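Local atomic coordinates of putative 6-pyruvoyl tetrahydrobiopterin synthase (Caenorhabditis elegans, PDB entry 2G64), a protein that probably converts 7,8-dihydroneopterin triphosphate into 6-pyruvoyl tetrahydropterin, a zinc-dependent triphosphate elimination on the way to tetrahydrobiopterin. Residues T8-H19 with H44-R55. The protein carries 1 engineered substitution. Sequence-based numbering, arbitrary orientation.
Sequences TMERVDSFSAAH and HGHNYVWKVKLR. With ZN (zinc ion), chain D; NA (sodium ion), chain C; NA (sodium ion), chain B.
His19, His44 and His46 converge on one zinc ion from two adjacent strands, each binding it through NE2; the His19 NE2–zinc distance is 2.1 Å, and a water takes a fourth position. The rings of His19 and His44 are inclined at 57°, so they share the metal without stacking. A chi1 of 81° sets CG of His19 between its backbone N and carbonyl carbon, swinging the imidazole across to the partner strand, while its ND1 is hydrogen-bonded to Ser99 OG, likely as donor since zinc holds NE2. Tyr48 OH sits 3.5 Å above the plane of the His19 ring, over its centre, and Tyr48 also packs on Phe15. Those two rings are near parallel (15°) but slid apart, with centroids 4.9 Å apart; what lies over the Phe15 face is Tyr48 CB, a CH-pi contact 3.6 Å from the centroid. An alanine in place of Phe15 would probably open a gap beside Tyr48 and leave its ring freer to shift against the His19 imidazole. Farther along, on the face bearing Val12, the extended Glu10 lays OE2 against Lys51 CB (3.5 Å), and one water links Glu10 OE1 to Lys51 NZ in place of a direct salt bridge. Paired backbone bonds, such as Tyr48 N to Phe15 O at 2.8 Å, recur at alternate residues and fix the antiparallel register. Thr8-Arg11 also pair antiparallel with a neighbouring subunit's strand, extending the sheet across that interface. This long ladder, ending in a three-histidine zinc centre, is typical of the active site of the 6-pyruvoyl tetrahydropterin synthase family.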
ATOM      1  N   THR A   8     -16.442  -7.754 -13.574  1.00 14.49           N
ATOM      2  CA  THR A   8     -15.492  -6.737 -14.018  1.00 12.80           C
ATOM      3  C   THR A   8     -14.061  -7.269 -13.913  1.00 11.23           C
ATOM      4  O   THR A   8     -13.759  -8.127 -13.078  1.00 12.00           O
ATOM      5  CB  THR A   8     -15.578  -5.410 -13.198  1.00 13.98           C
ATOM      6  OG1 THR A   8     -15.191  -5.644 -11.847  1.00 12.92           O
ATOM      7  CG2 THR A   8     -17.001  -4.810 -13.224  1.00 16.19           C
ATOM      8  N   MET A   9     -13.209  -6.756 -14.785  1.00 13.03           N
ATOM      9  CA  MET A   9     -11.794  -7.117 -14.814  1.00 14.25           C
ATOM     10  C   MET A   9     -11.021  -5.804 -14.955  1.00 13.55           C
ATOM     11  O   MET A   9     -11.274  -4.995 -15.882  1.00 15.43           O
ATOM     12  CB  MET A   9     -11.533  -8.005 -16.031  1.00 15.09           C
ATOM     13  CG  MET A   9     -10.078  -8.146 -16.433  1.00 22.67           C
ATOM     14  SD  MET A   9      -9.996  -9.017 -18.014  1.00 27.42           S
ATOM     15  CE  MET A   9      -8.236  -8.895 -18.323  1.00 24.33           C
ATOM     16  N   GLU A  10     -10.085  -5.589 -14.034  1.00 14.26           N
ATOM     17  CA  GLU A  10      -9.367  -4.323 -13.986  1.00 11.54           C
ATOM     18  C   GLU A  10      -7.883  -4.607 -13.947  1.00 15.21           C
ATOM     19  O   GLU A  10      -7.437  -5.486 -13.226  1.00 15.51           O
ATOM     20  CB  GLU A  10      -9.794  -3.514 -12.760  1.00 15.28           C
ATOM     21  CG  GLU A  10      -9.107  -2.151 -12.643  1.00 14.85           C
ATOM     22  CD  GLU A  10      -9.688  -1.332 -11.503  1.00 20.16           C
ATOM     23  OE1 GLU A  10      -9.767  -1.835 -10.353  1.00 17.17           O
ATOM     24  OE2 GLU A  10     -10.091  -0.187 -11.751  1.00 17.59           O
ATOM     25  N   ARG A  11      -7.127  -3.842 -14.729  1.00 13.74           N
ATOM     26  CA  ARG A  11      -5.697  -4.050 -14.853  1.00 13.24           C
ATOM     27  C   ARG A  11      -5.001  -2.715 -14.543  1.00 12.78           C
ATOM     28  O   ARG A  11      -5.424  -1.658 -15.024  1.00 17.81           O
ATOM     29  CB  ARG A  11      -5.380  -4.517 -16.273  1.00 17.31           C
ATOM     30  CG  ARG A  11      -3.901  -4.473 -16.638  1.00 21.52           C
ATOM     31  CD  ARG A  11      -3.129  -5.463 -15.810  1.00 26.30           C
ATOM     32  NE  ARG A  11      -1.721  -5.495 -16.206  1.00 33.68           N
ATOM     33  CZ  ARG A  11      -0.879  -6.463 -15.870  1.00 43.99           C
ATOM     34  NH1 ARG A  11      -1.308  -7.480 -15.139  1.00 29.90           N
ATOM     35  NH2 ARG A  11       0.386  -6.415 -16.270  1.00 32.87           N
ATOM     36  N   VAL A  12      -3.971  -2.777 -13.708  1.00 12.60           N
ATOM     37  CA  VAL A  12      -3.322  -1.568 -13.160  1.00 14.22           C
ATOM     38  C   VAL A  12      -1.919  -1.484 -13.755  1.00 17.86           C
ATOM     39  O   VAL A  12      -1.180  -2.470 -13.765  1.00 17.82           O
ATOM     40  CB  VAL A  12      -3.193  -1.634 -11.608  1.00 13.83           C
ATOM     41  CG1 VAL A  12      -2.513  -0.348 -11.053  1.00 12.72           C
ATOM     42  CG2 VAL A  12      -4.584  -1.867 -10.927  1.00 15.26           C
ATOM     43  N   ASP A  13      -1.555  -0.315 -14.267  1.00 15.42           N
ATOM     44  CA  ASP A  13      -0.178  -0.094 -14.730  1.00 16.31           C
ATOM     45  C   ASP A  13       0.148   1.357 -14.350  1.00 20.89           C
ATOM     46  O   ASP A  13      -0.607   1.975 -13.606  1.00 16.11           O
ATOM     47  CB  ASP A  13      -0.094  -0.326 -16.236  1.00 12.34           C
ATOM     48  CG  ASP A  13       1.288  -0.758 -16.701  1.00 33.92           C
ATOM     49  OD1 ASP A  13       2.303  -0.266 -16.163  1.00 29.62           O
ATOM     50  OD2 ASP A  13       1.357  -1.591 -17.626  1.00 29.29           O
ATOM     51  N   SER A  14       1.283   1.879 -14.809  1.00 15.13           N
ATOM     52  CA  SER A  14       1.695   3.234 -14.430  0.50 12.64           C
ATOM     53  C   SER A  14       2.552   3.844 -15.531  1.00 16.74           C
ATOM     54  O   SER A  14       3.081   3.128 -16.386  1.00 20.52           O
ATOM     55  CB  SER A  14       2.509   3.188 -13.147  0.50 16.62           C
ATOM     56  OG  SER A  14       3.648   2.374 -13.335  0.50 14.03           O
ATOM     57  N   PHE A  15       2.689   5.167 -15.497  1.00 13.07           N
ATOM     58  CA  PHE A  15       3.614   5.875 -16.394  1.00 13.61           C
ATOM     59  C   PHE A  15       4.174   7.123 -15.709  1.00 15.74           C
ATOM     60  O   PHE A  15       3.532   7.717 -14.853  1.00 17.46           O
ATOM     61  CB  PHE A  15       2.967   6.200 -17.755  1.00 12.88           C
ATOM     62  CG  PHE A  15       1.756   7.134 -17.683  1.00 15.61           C
ATOM     63  CD1 PHE A  15       1.900   8.502 -17.903  1.00 17.20           C
ATOM     64  CD2 PHE A  15       0.470   6.624 -17.441  1.00 14.56           C
ATOM     65  CE1 PHE A  15       0.792   9.363 -17.846  1.00 16.26           C
ATOM     66  CE2 PHE A  15      -0.649   7.464 -17.378  1.00 16.92           C
ATOM     67  CZ  PHE A  15      -0.492   8.845 -17.589  1.00 15.30           C
ATOM     68  N   SER A  16       5.390   7.496 -16.070  1.00 13.00           N
ATOM     69  CA  SER A  16       6.002   8.670 -15.478  0.50 12.21           C
ATOM     70  C   SER A  16       6.002   9.785 -16.521  1.00 14.14           C
ATOM     71  O   SER A  16       6.347   9.568 -17.682  1.00 19.88           O
ATOM     72  CB  SER A  16       7.408   8.332 -14.973  0.50 16.00           C
ATOM     73  OG  SER A  16       7.346   7.395 -13.906  0.50 15.60           O
ATOM     74  N   ALA A  17       5.543  10.971 -16.129  1.00 14.35           N
ATOM     75  CA  ALA A  17       5.482  12.049 -17.109  1.00 13.10           C
ATOM     76  C   ALA A  17       5.646  13.400 -16.439  1.00 13.55           C
ATOM     77  O   ALA A  17       5.323  13.575 -15.252  1.00 13.15           O
ATOM     78  CB  ALA A  17       4.162  12.004 -17.912  1.00 13.94           C
ATOM     79  N   ALA A  18       6.138  14.358 -17.217  1.00 12.28           N
ATOM     80  CA  ALA A  18       6.163  15.747 -16.799  1.00 12.58           C
ATOM     81  C   ALA A  18       4.936  16.472 -17.354  1.00 14.23           C
ATOM     82  O   ALA A  18       4.411  16.116 -18.414  1.00 15.39           O
ATOM     83  CB  ALA A  18       7.462  16.428 -17.328  1.00 13.48           C
ATOM     84  N   HIS A  19       4.515  17.518 -16.668  1.00 13.58           N
ATOM     85  CA  HIS A  19       3.542  18.441 -17.250  1.00 12.00           C
ATOM     86  C   HIS A  19       3.578  19.799 -16.569  1.00 16.95           C
ATOM     87  O   HIS A  19       4.273  19.988 -15.559  1.00 14.84           O
ATOM     88  CB  HIS A  19       2.124  17.807 -17.258  1.00 14.66           C
ATOM     89  CG  HIS A  19       1.391  17.882 -15.950  1.00 12.95           C
ATOM     90  ND1 HIS A  19       0.025  18.081 -15.884  1.00 10.68           N
ATOM     91  CD2 HIS A  19       1.808  17.731 -14.667  1.00 14.00           C
ATOM     92  CE1 HIS A  19      -0.366  18.083 -14.620  1.00 16.11           C
ATOM     93  NE2 HIS A  19       0.697  17.855 -13.861  1.00 16.81           N
ATOM     94  N   HIS A  44       6.513  20.161 -13.623  1.00 15.29           N
ATOM     95  CA  HIS A  44       6.712  19.250 -12.505  1.00 11.57           C
ATOM     96  C   HIS A  44       6.236  17.921 -13.087  1.00 13.24           C
ATOM     97  O   HIS A  44       6.114  17.796 -14.320  1.00 13.82           O
ATOM     98  CB  HIS A  44       5.894  19.678 -11.264  1.00 12.41           C
ATOM     99  CG  HIS A  44       4.402  19.690 -11.476  1.00 16.76           C
ATOM    100  ND1 HIS A  44       3.756  20.678 -12.193  1.00 15.76           N
ATOM    101  CD2 HIS A  44       3.435  18.820 -11.082  1.00 17.20           C
ATOM    102  CE1 HIS A  44       2.459  20.417 -12.234  1.00 22.38           C
ATOM    103  NE2 HIS A  44       2.239  19.296 -11.567  1.00 22.04           N
ATOM    104  N   GLY A  45       5.998  16.927 -12.239  1.00 12.85           N
ATOM    105  CA  GLY A  45       5.729  15.597 -12.774  1.00 17.80           C
ATOM    106  C   GLY A  45       5.087  14.645 -11.795  1.00 15.47           C
ATOM    107  O   GLY A  45       4.928  14.965 -10.620  1.00 13.58           O
ATOM    108  N   HIS A  46       4.700  13.475 -12.294  1.00 13.22           N
ATOM    109  CA  HIS A  46       3.982  12.500 -11.472  1.00 17.18           C
ATOM    110  C   HIS A  46       4.330  11.116 -11.966  1.00 14.52           C
ATOM    111  O   HIS A  46       4.623  10.936 -13.152  1.00 13.67           O
ATOM    112  CB  HIS A  46       2.448  12.682 -11.556  1.00 14.46           C
ATOM    113  CG  HIS A  46       1.964  14.024 -11.107  1.00 12.58           C
ATOM    114  ND1 HIS A  46       1.994  14.420  -9.790  1.00 14.91           N
ATOM    115  CD2 HIS A  46       1.465  15.073 -11.805  1.00 11.04           C
ATOM    116  CE1 HIS A  46       1.527  15.655  -9.692  1.00 16.38           C
ATOM    117  NE2 HIS A  46       1.198  16.071 -10.901  1.00 13.87           N
ATOM    118  N   ASN A  47       4.290  10.126 -11.068  1.00 13.00           N
ATOM    119  CA  ASN A  47       4.038   8.749 -11.497  1.00 12.25           C
ATOM    120  C   ASN A  47       2.531   8.571 -11.511  1.00 14.40           C
ATOM    121  O   ASN A  47       1.894   8.638 -10.469  1.00 17.40           O
ATOM    122  CB  ASN A  47       4.638   7.762 -10.504  1.00 15.02           C
ATOM    123  CG  ASN A  47       6.106   8.014 -10.263  1.00 18.42           C
ATOM    124  OD1 ASN A  47       6.898   8.108 -11.203  1.00 14.84           O
ATOM    125  ND2 ASN A  47       6.478   8.108  -8.993  1.00 13.70           N
ATOM    126  N   TYR A  48       1.958   8.419 -12.699  1.00 12.24           N
ATOM    127  CA  TYR A  48       0.516   8.311 -12.794  1.00 11.64           C
ATOM    128  C   TYR A  48       0.179   6.820 -12.711  1.00 16.52           C
ATOM    129  O   TYR A  48       0.771   6.021 -13.427  1.00 19.55           O
ATOM    130  CB  TYR A  48       0.060   8.852 -14.151  1.00 11.59           C
ATOM    131  CG  TYR A  48       0.115  10.349 -14.322  1.00 15.95           C
ATOM    132  CD1 TYR A  48      -0.978  11.147 -13.975  1.00 16.02           C
ATOM    133  CD2 TYR A  48       1.239  10.970 -14.890  1.00 11.77           C
ATOM    134  CE1 TYR A  48      -0.955  12.542 -14.161  1.00 15.16           C
ATOM    135  CE2 TYR A  48       1.264  12.350 -15.093  1.00 13.75           C
ATOM    136  CZ  TYR A  48       0.180  13.129 -14.716  1.00 13.43           C
ATOM    137  OH  TYR A  48       0.226  14.476 -14.919  1.00 14.64           O
ATOM    138  N   VAL A  49      -0.753   6.447 -11.842  1.00 12.17           N
ATOM    139  CA  VAL A  49      -1.270   5.078 -11.885  1.00 11.42           C
ATOM    140  C   VAL A  49      -2.473   5.051 -12.852  1.00 13.45           C
ATOM    141  O   VAL A  49      -3.383   5.880 -12.743  1.00 15.39           O
ATOM    142  CB  VAL A  49      -1.709   4.596 -10.489  1.00 14.71           C
ATOM    143  CG1 VAL A  49      -2.267   3.187 -10.575  1.00 15.69           C
ATOM    144  CG2 VAL A  49      -0.507   4.608  -9.510  1.00 13.20           C
ATOM    145  N   TRP A  50      -2.472   4.107 -13.775  1.00 11.43           N
ATOM    146  CA  TRP A  50      -3.581   3.983 -14.724  1.00 13.78           C
ATOM    147  C   TRP A  50      -4.317   2.666 -14.457  1.00 16.45           C
ATOM    148  O   TRP A  50      -3.713   1.602 -14.535  1.00 14.05           O
ATOM    149  CB  TRP A  50      -3.019   3.926 -16.146  1.00 14.51           C
ATOM    150  CG  TRP A  50      -4.060   3.958 -17.226  1.00 14.03           C
ATOM    151  CD1 TRP A  50      -5.299   4.539 -17.164  1.00 13.51           C
ATOM    152  CD2 TRP A  50      -3.935   3.410 -18.549  1.00 14.49           C
ATOM    153  NE1 TRP A  50      -5.961   4.381 -18.389  1.00 12.31           N
ATOM    154  CE2 TRP A  50      -5.139   3.706 -19.251  1.00 12.19           C
ATOM    155  CE3 TRP A  50      -2.910   2.722 -19.222  1.00 14.74           C
ATOM    156  CZ2 TRP A  50      -5.353   3.316 -20.595  1.00 11.66           C
ATOM    157  CZ3 TRP A  50      -3.139   2.305 -20.567  1.00 14.90           C
ATOM    158  CH2 TRP A  50      -4.345   2.624 -21.230  1.00 13.53           C
ATOM    159  N   LYS A  51      -5.607   2.710 -14.141  1.00 11.18           N
ATOM    160  CA  LYS A  51      -6.322   1.425 -14.026  1.00 13.22           C
ATOM    161  C   LYS A  51      -7.380   1.352 -15.115  1.00 15.68           C
ATOM    162  O   LYS A  51      -8.120   2.295 -15.316  1.00 14.46           O
ATOM    163  CB  LYS A  51      -6.992   1.285 -12.658  1.00 14.22           C
ATOM    164  CG  LYS A  51      -6.094   1.644 -11.469  1.00 15.02           C
ATOM    165  CD  LYS A  51      -6.814   1.334 -10.171  1.00 23.25           C
ATOM    166  CE  LYS A  51      -5.912   1.623  -8.965  1.00 26.77           C
ATOM    167  NZ  LYS A  51      -6.662   1.392  -7.680  1.00 24.11           N
ATOM    168  N   VAL A  52      -7.447   0.215 -15.784  1.00 11.44           N
ATOM    169  CA  VAL A  52      -8.355   0.018 -16.913  1.00 17.41           C
ATOM    170  C   VAL A  52      -9.335  -1.062 -16.504  1.00 12.87           C
ATOM    171  O   VAL A  52      -8.933  -2.204 -16.254  1.00 12.95           O
ATOM    172  CB  VAL A  52      -7.583  -0.438 -18.167  1.00 15.45           C
ATOM    173  CG1 VAL A  52      -8.552  -0.935 -19.268  1.00 14.61           C
ATOM    174  CG2 VAL A  52      -6.708   0.708 -18.650  1.00 13.66           C
ATOM    175  N   LYS A  53     -10.609  -0.685 -16.417  1.00 12.94           N
ATOM    176  CA  LYS A  53     -11.641  -1.592 -15.928  1.00 16.47           C
ATOM    177  C   LYS A  53     -12.613  -1.959 -17.058  1.00 14.94           C
ATOM    178  O   LYS A  53     -13.142  -1.094 -17.750  1.00 12.60           O
ATOM    179  CB  LYS A  53     -12.398  -0.947 -14.753  1.00 16.57           C
ATOM    180  CG  LYS A  53     -13.388  -1.871 -14.013  1.00 16.80           C
ATOM    181  CD  LYS A  53     -13.924  -1.125 -12.793  1.00 18.25           C
ATOM    182  CE  LYS A  53     -14.853  -1.986 -11.965  1.00 15.28           C
ATOM    183  NZ  LYS A  53     -15.060  -1.447 -10.588  1.00 22.10           N
ATOM    184  N   LEU A  54     -12.821  -3.258 -17.220  1.00 16.41           N
ATOM    185  CA  LEU A  54     -13.678  -3.801 -18.269  1.00 16.74           C
ATOM    186  C   LEU A  54     -14.861  -4.452 -17.569  1.00 15.60           C
ATOM    187  O   LEU A  54     -14.744  -4.873 -16.412  1.00 15.15           O
ATOM    188  CB  LEU A  54     -12.904  -4.865 -19.055  1.00 14.04           C
ATOM    189  CG  LEU A  54     -11.507  -4.466 -19.573  1.00 16.19           C
ATOM    190  CD1 LEU A  54     -10.976  -5.609 -20.465  1.00 20.52           C
ATOM    191  CD2 LEU A  54     -11.559  -3.158 -20.366  1.00 17.37           C
ATOM    192  N   ARG A  55     -16.004  -4.524 -18.242  1.00 14.27           N
ATOM    193  CA  ARG A  55     -17.150  -5.231 -17.665  1.00 15.30           C
ATOM    194  C   ARG A  55     -17.855  -6.008 -18.781  1.00 15.49           C
ATOM    195  O   ARG A  55     -18.073  -5.477 -19.881  1.00 17.98           O
ATOM    196  CB  ARG A  55     -18.116  -4.220 -17.037  1.00 13.14           C
ATOM    197  CG  ARG A  55     -19.344  -4.839 -16.390  1.00 14.53           C
ATOM    198  CD  ARG A  55     -20.174  -3.751 -15.726  1.00 26.55           C
ATOM    199  NE  ARG A  55     -21.236  -4.319 -14.909  1.00 40.11           N
ATOM    200  CZ  ARG A  55     -22.457  -4.592 -15.359  1.00 59.94           C
ATOM    201  NH1 ARG A  55     -22.767  -4.356 -16.626  1.00 40.54           N
ATOM    202  NH2 ARG A  55     -23.367  -5.110 -14.543  1.00 46.37           N
TER
HETATM  203 ZN    ZN D2001       0.623  17.907 -11.735  0.80 19.71          ZN
HETATM  204 NA    NA C1002       4.304  23.134 -13.567  1.00 30.42          NA
HETATM  205 NA    NA B1001       0.080   8.074  -8.166  1.00 29.42          NA
HETATM  206  O   HOH W   1     -10.573   1.934 -13.471  1.00 15.19           O
HETATM  207  O   HOH W   2     -12.103  -3.101  -9.883  1.00 17.51           O
HETATM  208  O   HOH W   3      -8.760  -1.111  -8.032  1.00 27.39           O
HETATM  209  O   HOH W   4      -1.167   6.360  -6.572  1.00 22.09           O
HETATM  210  O   HOH W   5       2.711   8.227  -7.291  1.00 35.15           O
HETATM  211  O   HOH W   6      -0.960  18.654 -11.212  1.00 26.05           O